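Local coordinates for putative DNA helicase (Lactobacillus plantarum, PDB 3DMN), which is probably the C-terminal part of a UvrD-like DNA helicase, an enzyme class that unwinds duplex DNA using ATP, though its own function is uncharacterised, at residues 7-18 / 137-148; 32-40 / 164-172. All coordinates share one frame; numbering follows the deposited sequence.

Contact 1 (7-18 / 137-148). With ACT (acetate ion), chain G.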
loop_
_atom_site.group_PDB
_atom_site.type_symbol
_atom_site.label_atom_id
_atom_site.label_comp_id
_atom_site.label_asym_id
_atom_site.label_seq_id
_atom_site.Cartn_x
_atom_site.Cartn_y
_atom_site.Cartn_z
ATOM N N SER A 7 -5.426 -7.757 11.837
ATOM C CA SER A 7 -4.493 -6.650 11.819
ATOM C C SER A 7 -4.480 -5.977 13.179
ATOM O O SER A 7 -5.289 -6.292 14.081
ATOM C CB SER A 7 -4.841 -5.584 10.773
ATOM O OG SER A 7 -5.042 -6.095 9.463
ATOM N N THR A 8 -3.551 -5.043 13.320
ATOM C CA THR A 8 -3.475 -4.213 14.519
ATOM C C THR A 8 -4.735 -3.369 14.594
ATOM O O THR A 8 -5.378 -3.099 13.581
ATOM C CB THR A 8 -2.303 -3.230 14.437
ATOM O OG1 THR A 8 -2.486 -2.374 13.312
ATOM C CG2 THR A 8 -0.932 -3.989 14.367
ATOM N N GLN A 9 -5.064 -2.938 15.812
ATOM C CA GLN A 9 -6.176 -1.987 15.953
ATOM C C GLN A 9 -6.024 -0.741 15.074
ATOM O O GLN A 9 -7.015 -0.204 14.574
ATOM C CB GLN A 9 -6.262 -1.544 17.401
ATOM C CG GLN A 9 -7.418 -0.554 17.605
ATOM C CD GLN A 9 -7.706 -0.336 19.066
ATOM O OE1 GLN A 9 -6.794 -0.299 19.905
ATOM N NE2 GLN A 9 -8.987 -0.194 19.387
ATOM N N GLN A 10 -4.794 -0.269 14.916
ATOM C CA GLN A 10 -4.528 0.949 14.134
ATOM C C GLN A 10 -4.958 0.738 12.683
ATOM O O GLN A 10 -5.636 1.588 12.093
ATOM C CB GLN A 10 -3.044 1.318 14.233
ATOM C CG GLN A 10 -2.692 1.979 15.581
ATOM C CD GLN A 10 -2.664 1.049 16.759
ATOM O OE1 GLN A 10 -2.552 -0.176 16.633
ATOM N NE2 GLN A 10 -2.776 1.635 17.930
ATOM N N ILE A 11 -4.541 -0.385 12.102
ATOM C CA ILE A 11 -4.899 -0.681 10.699
ATOM C C ILE A 11 -6.400 -0.955 10.572
ATOM O O ILE A 11 -7.033 -0.464 9.644
ATOM C CB ILE A 11 -4.017 -1.859 10.176
ATOM C CG1 ILE A 11 -2.592 -1.340 10.051
ATOM C CG2 ILE A 11 -4.519 -2.417 8.851
ATOM C CD1 ILE A 11 -1.601 -2.407 9.814
ATOM N N THR A 12 -6.962 -1.720 11.515
ATOM C CA THR A 12 -8.391 -2.037 11.508
ATOM C C THR A 12 -9.247 -0.766 11.537
ATOM O O THR A 12 -10.206 -0.618 10.783
ATOM C CB THR A 12 -8.702 -2.933 12.725
ATOM O OG1 THR A 12 -8.016 -4.185 12.543
ATOM C CG2 THR A 12 -10.203 -3.137 12.869
ATOM N N ASP A 13 -8.884 0.151 12.424
ATOM C CA ASP A 13 -9.637 1.375 12.565
ATOM C C ASP A 13 -9.537 2.313 11.354
ATOM O O ASP A 13 -10.530 2.906 10.953
ATOM C CB ASP A 13 -9.199 2.125 13.818
ATOM C CG ASP A 13 -9.774 1.534 15.068
ATOM O OD1 ASP A 13 -10.601 0.575 15.019
ATOM O OD2 ASP A 13 -9.390 2.018 16.170
ATOM N N PHE A 14 -8.330 2.476 10.832
ATOM C CA PHE A 14 -8.149 3.238 9.603
ATOM C C PHE A 14 -8.953 2.608 8.437
ATOM O O PHE A 14 -9.760 3.291 7.754
ATOM C CB PHE A 14 -6.663 3.287 9.272
ATOM C CG PHE A 14 -6.379 3.915 7.926
ATOM C CD1 PHE A 14 -6.195 5.291 7.825
ATOM C CD2 PHE A 14 -6.210 3.122 6.803
ATOM C CE1 PHE A 14 -5.920 5.909 6.569
ATOM C CE2 PHE A 14 -5.939 3.697 5.556
ATOM C CZ PHE A 14 -5.765 5.080 5.430
ATOM N N THR A 15 -8.788 1.293 8.238
ATOM C CA THR A 15 -9.445 0.687 7.097
ATOM C C THR A 15 -10.968 0.664 7.188
ATOM O O THR A 15 -11.648 0.819 6.172
ATOM C CB THR A 15 -8.903 -0.722 6.807
ATOM O OG1 THR A 15 -9.185 -1.593 7.920
ATOM C CG2 THR A 15 -7.407 -0.677 6.542
ATOM N N LYS A 16 -11.514 0.480 8.395
ATOM C CA LYS A 16 -12.970 0.384 8.524
ATOM C C LYS A 16 -13.640 1.662 7.981
ATOM O O LYS A 16 -14.740 1.616 7.461
ATOM C CB LYS A 16 -13.389 0.105 9.975
ATOM C CG LYS A 16 -13.261 1.300 10.894
ATOM C CD LYS A 16 -13.394 0.930 12.341
ATOM C CE LYS A 16 -13.152 2.177 13.181
ATOM N NZ LYS A 16 -13.395 1.698 14.638
ATOM N N GLU A 17 -12.957 2.801 8.097
ATOM C CA GLU A 17 -13.576 4.088 7.766
ATOM C C GLU A 17 -13.522 4.348 6.268
ATOM O O GLU A 17 -14.076 5.352 5.789
ATOM C CB GLU A 17 -12.888 5.207 8.540
ATOM C CG GLU A 17 -13.067 5.028 10.060
ATOM C CD GLU A 17 -13.072 6.333 10.844
ATOM O OE1 GLU A 17 -12.678 7.380 10.329
ATOM O OE2 GLU A 17 -13.393 6.273 12.059
ATOM N N ILE A 18 -12.847 3.454 5.531
ATOM C CA ILE A 18 -12.842 3.572 4.041
ATOM C C ILE A 18 -14.223 3.205 3.471
ATOM O O ILE A 18 -14.644 3.719 2.411
ATOM C CB ILE A 18 -11.757 2.706 3.411
ATOM C CG1 ILE A 18 -10.391 3.169 3.904
ATOM C CG2 ILE A 18 -11.791 2.808 1.843
ATOM C CD1 ILE A 18 -9.197 2.295 3.528
ATOM N N LEU A 137 -10.223 -0.300 -2.339
ATOM C CA LEU A 137 -9.210 0.340 -1.528
ATOM C C LEU A 137 -9.206 -0.245 -0.124
ATOM O O LEU A 137 -8.140 -0.511 0.431
ATOM C CB LEU A 137 -9.448 1.857 -1.493
ATOM C CG LEU A 137 -8.399 2.664 -0.746
ATOM C CD1 LEU A 137 -7.005 2.473 -1.366
ATOM C CD2 LEU A 137 -8.822 4.140 -0.772
ATOM N N TYR A 138 -10.395 -0.494 0.422
ATOM C CA TYR A 138 -10.515 -1.153 1.726
ATOM C C TYR A 138 -9.812 -2.524 1.715
ATOM O O TYR A 138 -9.016 -2.854 2.600
ATOM C CB TYR A 138 -11.996 -1.350 2.022
ATOM C CG TYR A 138 -12.233 -2.255 3.198
ATOM C CD1 TYR A 138 -12.071 -1.771 4.490
ATOM C CD2 TYR A 138 -12.609 -3.567 3.010
ATOM C CE1 TYR A 138 -12.322 -2.618 5.603
ATOM C CE2 TYR A 138 -12.840 -4.412 4.079
ATOM C CZ TYR A 138 -12.689 -3.937 5.368
ATOM O OH TYR A 138 -12.931 -4.814 6.418
ATOM N N THR A 139 -10.154 -3.327 0.723
ATOM C CA THR A 139 -9.573 -4.668 0.614
ATOM C C THR A 139 -8.044 -4.630 0.516
ATOM O O THR A 139 -7.366 -5.401 1.154
ATOM C CB THR A 139 -10.183 -5.403 -0.568
ATOM O OG1 THR A 139 -11.588 -5.497 -0.329
ATOM C CG2 THR A 139 -9.610 -6.806 -0.683
ATOM N N ILE A 140 -7.513 -3.740 -0.306
ATOM C CA ILE A 140 -6.059 -3.626 -0.437
ATOM C C ILE A 140 -5.419 -3.266 0.900
ATOM O O ILE A 140 -4.456 -3.895 1.340
ATOM C CB ILE A 140 -5.718 -2.580 -1.477
ATOM C CG1 ILE A 140 -6.159 -3.081 -2.869
ATOM C CG2 ILE A 140 -4.220 -2.251 -1.450
ATOM C CD1 ILE A 140 -5.979 -1.995 -3.973
ATOM N N CYS A 141 -5.953 -2.241 1.539
ATOM C CA CYS A 141 -5.342 -1.771 2.776
ATOM C C CYS A 141 -5.455 -2.842 3.863
ATOM O O CYS A 141 -4.545 -2.968 4.698
ATOM C CB CYS A 141 -6.028 -0.481 3.223
ATOM S SG CYS A 141 -5.632 0.938 2.221
ATOM N N SER A 142 -6.542 -3.619 3.830
ATOM C CA SER A 142 -6.829 -4.611 4.854
ATOM C C SER A 142 -5.891 -5.838 4.768
ATOM O O SER A 142 -5.903 -6.691 5.655
ATOM C CB SER A 142 -8.316 -5.009 4.827
ATOM O OG SER A 142 -9.139 -3.896 5.177
ATOM N N ARG A 143 -5.087 -5.914 3.694
ATOM C CA ARG A 143 -4.092 -6.993 3.544
ATOM C C ARG A 143 -2.936 -6.809 4.519
ATOM O O ARG A 143 -2.178 -7.744 4.735
ATOM C CB ARG A 143 -3.524 -7.043 2.138
ATOM C CG ARG A 143 -4.585 -7.160 1.051
ATOM C CD ARG A 143 -4.897 -8.564 0.773
ATOM N NE ARG A 143 -5.979 -8.709 -0.199
ATOM C CZ ARG A 143 -6.813 -9.741 -0.188
ATOM N NH1 ARG A 143 -6.668 -10.699 0.732
ATOM N NH2 ARG A 143 -7.797 -9.819 -1.091
ATOM N N ALA A 144 -2.770 -5.587 5.052
ATOM C CA ALA A 144 -1.655 -5.311 5.988
ATOM C C ALA A 144 -1.984 -5.776 7.372
ATOM O O ALA A 144 -3.029 -5.393 7.950
ATOM C CB ALA A 144 -1.356 -3.777 6.066
HETATM N N MSE A 145 -1.057 -6.539 7.940
HETATM C CA MSE A 145 -1.249 -7.053 9.292
HETATM C C MSE A 145 -0.668 -6.084 10.310
HETATM O O MSE A 145 -1.312 -5.812 11.342
HETATM C CB MSE A 145 -0.663 -8.463 9.446
HETATM C CG MSE A 145 -1.373 -9.491 8.613
HETATM SE SE MSE A 145 -3.295 -9.705 9.064
HETATM C CE MSE A 145 -4.130 -8.754 7.545
ATOM N N HIS A 146 0.522 -5.553 10.041
ATOM C CA HIS A 146 1.294 -4.859 11.088
ATOM C C HIS A 146 1.700 -3.420 10.710
ATOM O O HIS A 146 1.673 -2.533 11.553
ATOM C CB HIS A 146 2.508 -5.714 11.521
ATOM C CG HIS A 146 2.115 -7.107 11.966
ATOM N ND1 HIS A 146 2.662 -8.262 11.429
ATOM C CD2 HIS A 146 1.180 -7.522 12.854
ATOM C CE1 HIS A 146 2.091 -9.319 11.980
ATOM N NE2 HIS A 146 1.196 -8.899 12.857
ATOM N N GLU A 147 2.035 -3.192 9.440
ATOM C CA GLU A 147 2.443 -1.856 8.963
ATOM C C GLU A 147 1.733 -1.558 7.646
ATOM O O GLU A 147 1.675 -2.395 6.777
ATOM C CB GLU A 147 3.953 -1.831 8.734
ATOM C CG GLU A 147 4.541 -0.419 8.671
ATOM C CD GLU A 147 4.708 0.213 10.072
ATOM O OE1 GLU A 147 4.709 -0.543 11.077
ATOM O OE2 GLU A 147 4.877 1.453 10.163
ATOM N N LEU A 148 1.193 -0.354 7.552
ATOM C CA LEU A 148 0.473 0.060 6.343
ATOM C C LEU A 148 0.917 1.457 5.946
ATOM O O LEU A 148 0.862 2.393 6.755
ATOM C CB LEU A 148 -1.034 0.028 6.603
ATOM C CG LEU A 148 -1.924 0.615 5.506
ATOM C CD1 LEU A 148 -1.801 -0.205 4.202
ATOM C CD2 LEU A 148 -3.424 0.749 5.989
HETATM C C ACT G . -7.067 -6.912 -2.960
HETATM O O ACT G . -7.505 -8.081 -2.853
HETATM O OXT ACT G . -6.046 -6.650 -2.328
HETATM C CH3 ACT G . -7.763 -5.902 -3.791
HETATM O O HOH W 1 -0.207 -0.937 12.844
HETATM O O HOH W 2 -9.913 -4.530 7.806
#

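Contact 2 (32-40 / 164-172)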
loop_
_atom_site.group_PDB
_atom_site.type_symbol
_atom_site.label_atom_id
_atom_site.label_comp_id
_atom_site.label_asym_id
_atom_site.label_seq_id
_atom_site.Cartn_x
_atom_site.Cartn_y
_atom_site.Cartn_z
ATOM N N GLY A 32 -0.002 -1.433 16.859
ATOM C CA GLY A 32 1.093 -1.083 15.980
ATOM C C GLY A 32 1.087 0.392 15.612
ATOM O O GLY A 32 0.337 1.190 16.206
ATOM N N ASP A 33 1.925 0.749 14.642
ATOM C CA ASP A 33 2.073 2.137 14.191
ATOM C C ASP A 33 0.794 2.585 13.490
ATOM O O ASP A 33 0.148 1.796 12.777
ATOM C CB ASP A 33 3.192 2.248 13.139
ATOM C CG ASP A 33 4.575 2.079 13.710
ATOM O OD1 ASP A 33 4.777 2.252 14.931
ATOM O OD2 ASP A 33 5.474 1.796 12.894
ATOM N N LEU A 34 0.464 3.867 13.622
ATOM C CA LEU A 34 -0.591 4.419 12.755
ATOM C C LEU A 34 -0.174 4.264 11.290
ATOM O O LEU A 34 1.007 4.466 10.968
ATOM C CB LEU A 34 -0.809 5.907 13.013
ATOM C CG LEU A 34 -1.433 6.277 14.355
ATOM C CD1 LEU A 34 -1.428 7.806 14.521
ATOM C CD2 LEU A 34 -2.824 5.699 14.500
ATOM N N PRO A 35 -1.132 3.900 10.402
ATOM C CA PRO A 35 -0.798 3.938 8.948
ATOM C C PRO A 35 -0.224 5.281 8.567
ATOM O O PRO A 35 -0.613 6.318 9.121
ATOM C CB PRO A 35 -2.144 3.716 8.262
ATOM C CG PRO A 35 -2.929 2.868 9.300
ATOM C CD PRO A 35 -2.514 3.448 10.649
ATOM N N ASN A 36 0.774 5.254 7.696
ATOM C CA ASN A 36 1.381 6.514 7.228
ATOM C C ASN A 36 1.027 6.771 5.790
ATOM O O ASN A 36 1.229 5.916 4.935
ATOM C CB ASN A 36 2.898 6.613 7.504
ATOM C CG ASN A 36 3.738 5.627 6.715
ATOM O OD1 ASN A 36 4.718 6.033 6.053
ATOM N ND2 ASN A 36 3.412 4.353 6.802
ATOM N N VAL A 37 0.486 7.963 5.551
ATOM C CA VAL A 37 0.102 8.383 4.204
ATOM C C VAL A 37 1.107 9.445 3.749
ATOM O O VAL A 37 1.437 10.383 4.503
ATOM C CB VAL A 37 -1.331 8.982 4.232
ATOM C CG1 VAL A 37 -1.724 9.545 2.854
ATOM C CG2 VAL A 37 -2.323 7.889 4.688
ATOM N N VAL A 38 1.584 9.294 2.512
ATOM C CA VAL A 38 2.534 10.288 1.980
ATOM C C VAL A 38 2.039 10.688 0.629
ATOM O O VAL A 38 1.848 9.842 -0.239
ATOM C CB VAL A 38 3.967 9.748 1.888
ATOM C CG1 VAL A 38 4.914 10.867 1.474
ATOM C CG2 VAL A 38 4.400 9.177 3.226
ATOM N N VAL A 39 1.832 11.998 0.465
ATOM C CA VAL A 39 1.373 12.543 -0.818
ATOM C C VAL A 39 2.560 13.203 -1.487
ATOM O O VAL A 39 3.239 14.030 -0.862
ATOM C CB VAL A 39 0.219 13.535 -0.642
ATOM C CG1 VAL A 39 -0.159 14.195 -1.997
ATOM C CG2 VAL A 39 -0.999 12.808 -0.017
ATOM N N THR A 40 2.829 12.811 -2.730
ATOM C CA THR A 40 4.040 13.230 -3.437
ATOM C C THR A 40 3.655 13.947 -4.727
ATOM O O THR A 40 2.572 13.725 -5.251
ATOM C CB THR A 40 4.908 12.011 -3.781
ATOM O OG1 THR A 40 4.233 11.168 -4.728
ATOM C CG2 THR A 40 5.242 11.186 -2.496
ATOM N N ASN A 164 -11.070 9.713 9.835
ATOM C CA ASN A 164 -10.664 10.558 10.935
ATOM C C ASN A 164 -9.155 10.808 10.851
ATOM O O ASN A 164 -8.353 9.849 10.829
ATOM C CB ASN A 164 -11.078 9.812 12.214
ATOM C CG ASN A 164 -10.836 10.590 13.487
ATOM O OD1 ASN A 164 -9.986 11.493 13.548
ATOM N ND2 ASN A 164 -11.545 10.199 14.541
ATOM N N HIS A 165 -8.757 12.086 10.846
ATOM C CA HIS A 165 -7.320 12.393 10.705
ATOM C C HIS A 165 -6.458 11.839 11.834
ATOM O O HIS A 165 -5.250 11.640 11.646
ATOM C CB HIS A 165 -7.067 13.886 10.586
ATOM C CG HIS A 165 -7.516 14.465 9.278
ATOM N ND1 HIS A 165 -7.123 15.716 8.845
ATOM C CD2 HIS A 165 -8.320 13.964 8.309
ATOM C CE1 HIS A 165 -7.675 15.960 7.664
ATOM N NE2 HIS A 165 -8.414 14.917 7.322
ATOM N N ALA A 166 -7.064 11.551 12.980
ATOM C CA ALA A 166 -6.323 10.958 14.099
ATOM C C ALA A 166 -5.788 9.535 13.795
ATOM O O ALA A 166 -4.867 9.038 14.464
ATOM C CB ALA A 166 -7.211 10.907 15.344
ATOM N N LEU A 167 -6.433 8.871 12.841
ATOM C CA LEU A 167 -6.161 7.430 12.576
ATOM C C LEU A 167 -4.968 7.176 11.680
ATOM O O LEU A 167 -4.629 6.021 11.397
ATOM C CB LEU A 167 -7.410 6.753 11.980
ATOM C CG LEU A 167 -8.615 6.722 12.940
ATOM C CD1 LEU A 167 -9.831 6.135 12.225
ATOM C CD2 LEU A 167 -8.321 5.889 14.170
ATOM N N TYR A 168 -4.366 8.233 11.155
ATOM C CA TYR A 168 -3.179 8.045 10.334
ATOM C C TYR A 168 -2.287 9.248 10.401
ATOM O O TYR A 168 -2.739 10.327 10.845
ATOM C CB TYR A 168 -3.584 7.764 8.867
ATOM C CG TYR A 168 -4.325 8.889 8.183
ATOM C CD1 TYR A 168 -3.638 9.759 7.319
ATOM C CD2 TYR A 168 -5.717 9.049 8.327
ATOM C CE1 TYR A 168 -4.320 10.789 6.635
ATOM C CE2 TYR A 168 -6.403 10.084 7.656
ATOM C CZ TYR A 168 -5.688 10.933 6.802
ATOM O OH TYR A 168 -6.294 11.955 6.085
ATOM N N THR A 169 -1.030 9.087 9.952
ATOM C CA THR A 169 -0.146 10.244 9.806
ATOM C C THR A 169 -0.087 10.675 8.341
ATOM O O THR A 169 -0.253 9.849 7.432
ATOM C CB THR A 169 1.268 9.983 10.333
ATOM O OG1 THR A 169 1.920 9.015 9.502
ATOM C CG2 THR A 169 1.203 9.504 11.813
ATOM N N LEU A 170 0.118 11.977 8.134
ATOM C CA LEU A 170 0.158 12.542 6.793
ATOM C C LEU A 170 1.469 13.289 6.601
ATOM O O LEU A 170 1.779 14.237 7.352
ATOM C CB LEU A 170 -1.034 13.480 6.563
ATOM C CG LEU A 170 -1.102 14.132 5.182
ATOM C CD1 LEU A 170 -1.331 13.074 4.107
ATOM C CD2 LEU A 170 -2.215 15.211 5.161
ATOM N N ASN A 171 2.219 12.884 5.578
ATOM C CA ASN A 171 3.491 13.544 5.235
ATOM C C ASN A 171 4.389 13.775 6.447
ATOM O O ASN A 171 4.923 14.883 6.627
ATOM C CB ASN A 171 3.240 14.856 4.500
ATOM C CG ASN A 171 2.494 14.653 3.227
ATOM O OD1 ASN A 171 2.591 13.605 2.633
ATOM N ND2 ASN A 171 1.738 15.672 2.788
ATOM N N GLU A 172 4.548 12.729 7.270
ATOM C CA GLU A 172 5.307 12.842 8.514
ATOM C C GLU A 172 6.808 13.038 8.244
ATOM O O GLU A 172 7.424 12.289 7.479
ATOM C CB GLU A 172 5.040 11.631 9.413
ATOM C CG GLU A 172 5.784 11.639 10.739
ATOM C CD GLU A 172 5.006 10.933 11.833
ATOM O OE1 GLU A 172 5.388 9.807 12.219
ATOM O OE2 GLU A 172 4.005 11.517 12.307
HETATM O O HOH W 3 2.971 10.120 6.979
#

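Contact 1 (7-18 / 137-148)
Ser7 and Thr8 meet the backbone of Ala144 and Met145 just before helix 9-16 begins. The Ser7 hydroxyl OG donates to Ala144 O at 2.6 Å. The methyl CE of selenomethionine Met145 packs against the same hydroxyl. Thr8 N donates to Met145 O at 3.1 Å. Thr8 is also the N-cap of the helix: OG1 accepts from Ile11 N, and a water bridges this oxygen to His146 O. Helix 9-16 runs antiparallel to helix 137-141, with the two short axes 9.6 Å apart. The second segment leaves its helix through a type I turn, Cys141 to Ala144, and enters strand 147-153. This helix-to-strand passage belongs to the parallel alpha/beta fold of the P-loop NTPase clan, consistent with its UvrD-like family. Ile11 packs against the bend at Met145 and His146. Its CG2 branch, anti to the backbone N, lies against Ala144 O, while CG1, beside that N (chi1 -69°), carries CD1 to the His146 backbone, 3.6 Å from His146 C. With CG anti to the backbone N, chi1 173°, Phe14 crosses Leu148 at about a right angle, CD2 to CD2 3.7 Å. Cys141 SG lies at the edge of the Phe14 ring. Thr15 presses CG2 on Cys141 CB, and a second water donates to its OG1. Thr15 O approaches the Tyr138 ring edge near its plane, 3.1 Å from CD1. Ile18 CD1 packs against Cys141 SG at 4.0 Å.

Contact 2 (32-40 / 164-172)
Val37 stands between Tyr168 and Leu170, and each of its methyls has its own partner. CG1, anti to the backbone N (chi1 175°), meets Leu170 CD1 at 3.8 Å. CG2 comes obliquely to the Tyr168 ring, 3.5 Å from CD1. Leu170 CD1 also reaches Val39 CG2, so Val37, Val39 and Leu170 form an apolar patch on one face of the sheet. Thr169 projects from the other face. Its OG1 lies against Asn36 CB at 3.3 Å, and its CG2 points to the Leu34 CD1 methyl. Leu34 spreads its two methyls over the backbone oxygens of Ala166 and Leu167.

The strands pair in parallel, Asn36 with Thr169 and Val37 with Leu170. Thr169 N donates to Pro35 O, Val37 N to Thr169 O, and Asn171 N to Val37 O at 2.8 Å. Asn171 then takes over with its side chain. Its backbone is in a left-handed conformation, and its OD1 accepts from Val39 N at 2.8 Å. The donor lies in the carbonyl plane of the amide, and the N-H...O angle is 169°. The side-chain oxygen thus takes the place of a backbone acceptor just past the strand. A water joins Val37 O, Thr169 OG1 and Glu172 N.

Strand 169-170 is an outermost strand of the parallel sheet within this chain. Strand 36-40 separates it from strand 147-153, where Asn36 ND2 bonds to Thr149 OG1. Pro35 packs on Phe14 of helix 9-16, and Val38 touches helix 43-59.

How the contacts relate
Near the N terminus comes segment 7-18, then 32-40; much later come 137-148 and 164-172. Contact 1 closes a loop of 118 residues and contact 2 one of 123. The segments alternate, so the two closures cross. Contact 1 ties the N-terminal helix 9-16 to helix 134-141 and the start of strand 147-153. Contact 2 adds the C-terminal strand 169-170 to strand 36-40, the sheet neighbour of 147-153. The contacts also touch directly. Gln10 OE1 probably accepts a hydrogen bond from Gly32 N, and Leu167 packs on Asp13 and Glu17. Together they join the N-terminal helix and the C-terminal strand to the 147-153 and 36-40 side of the parallel sheet.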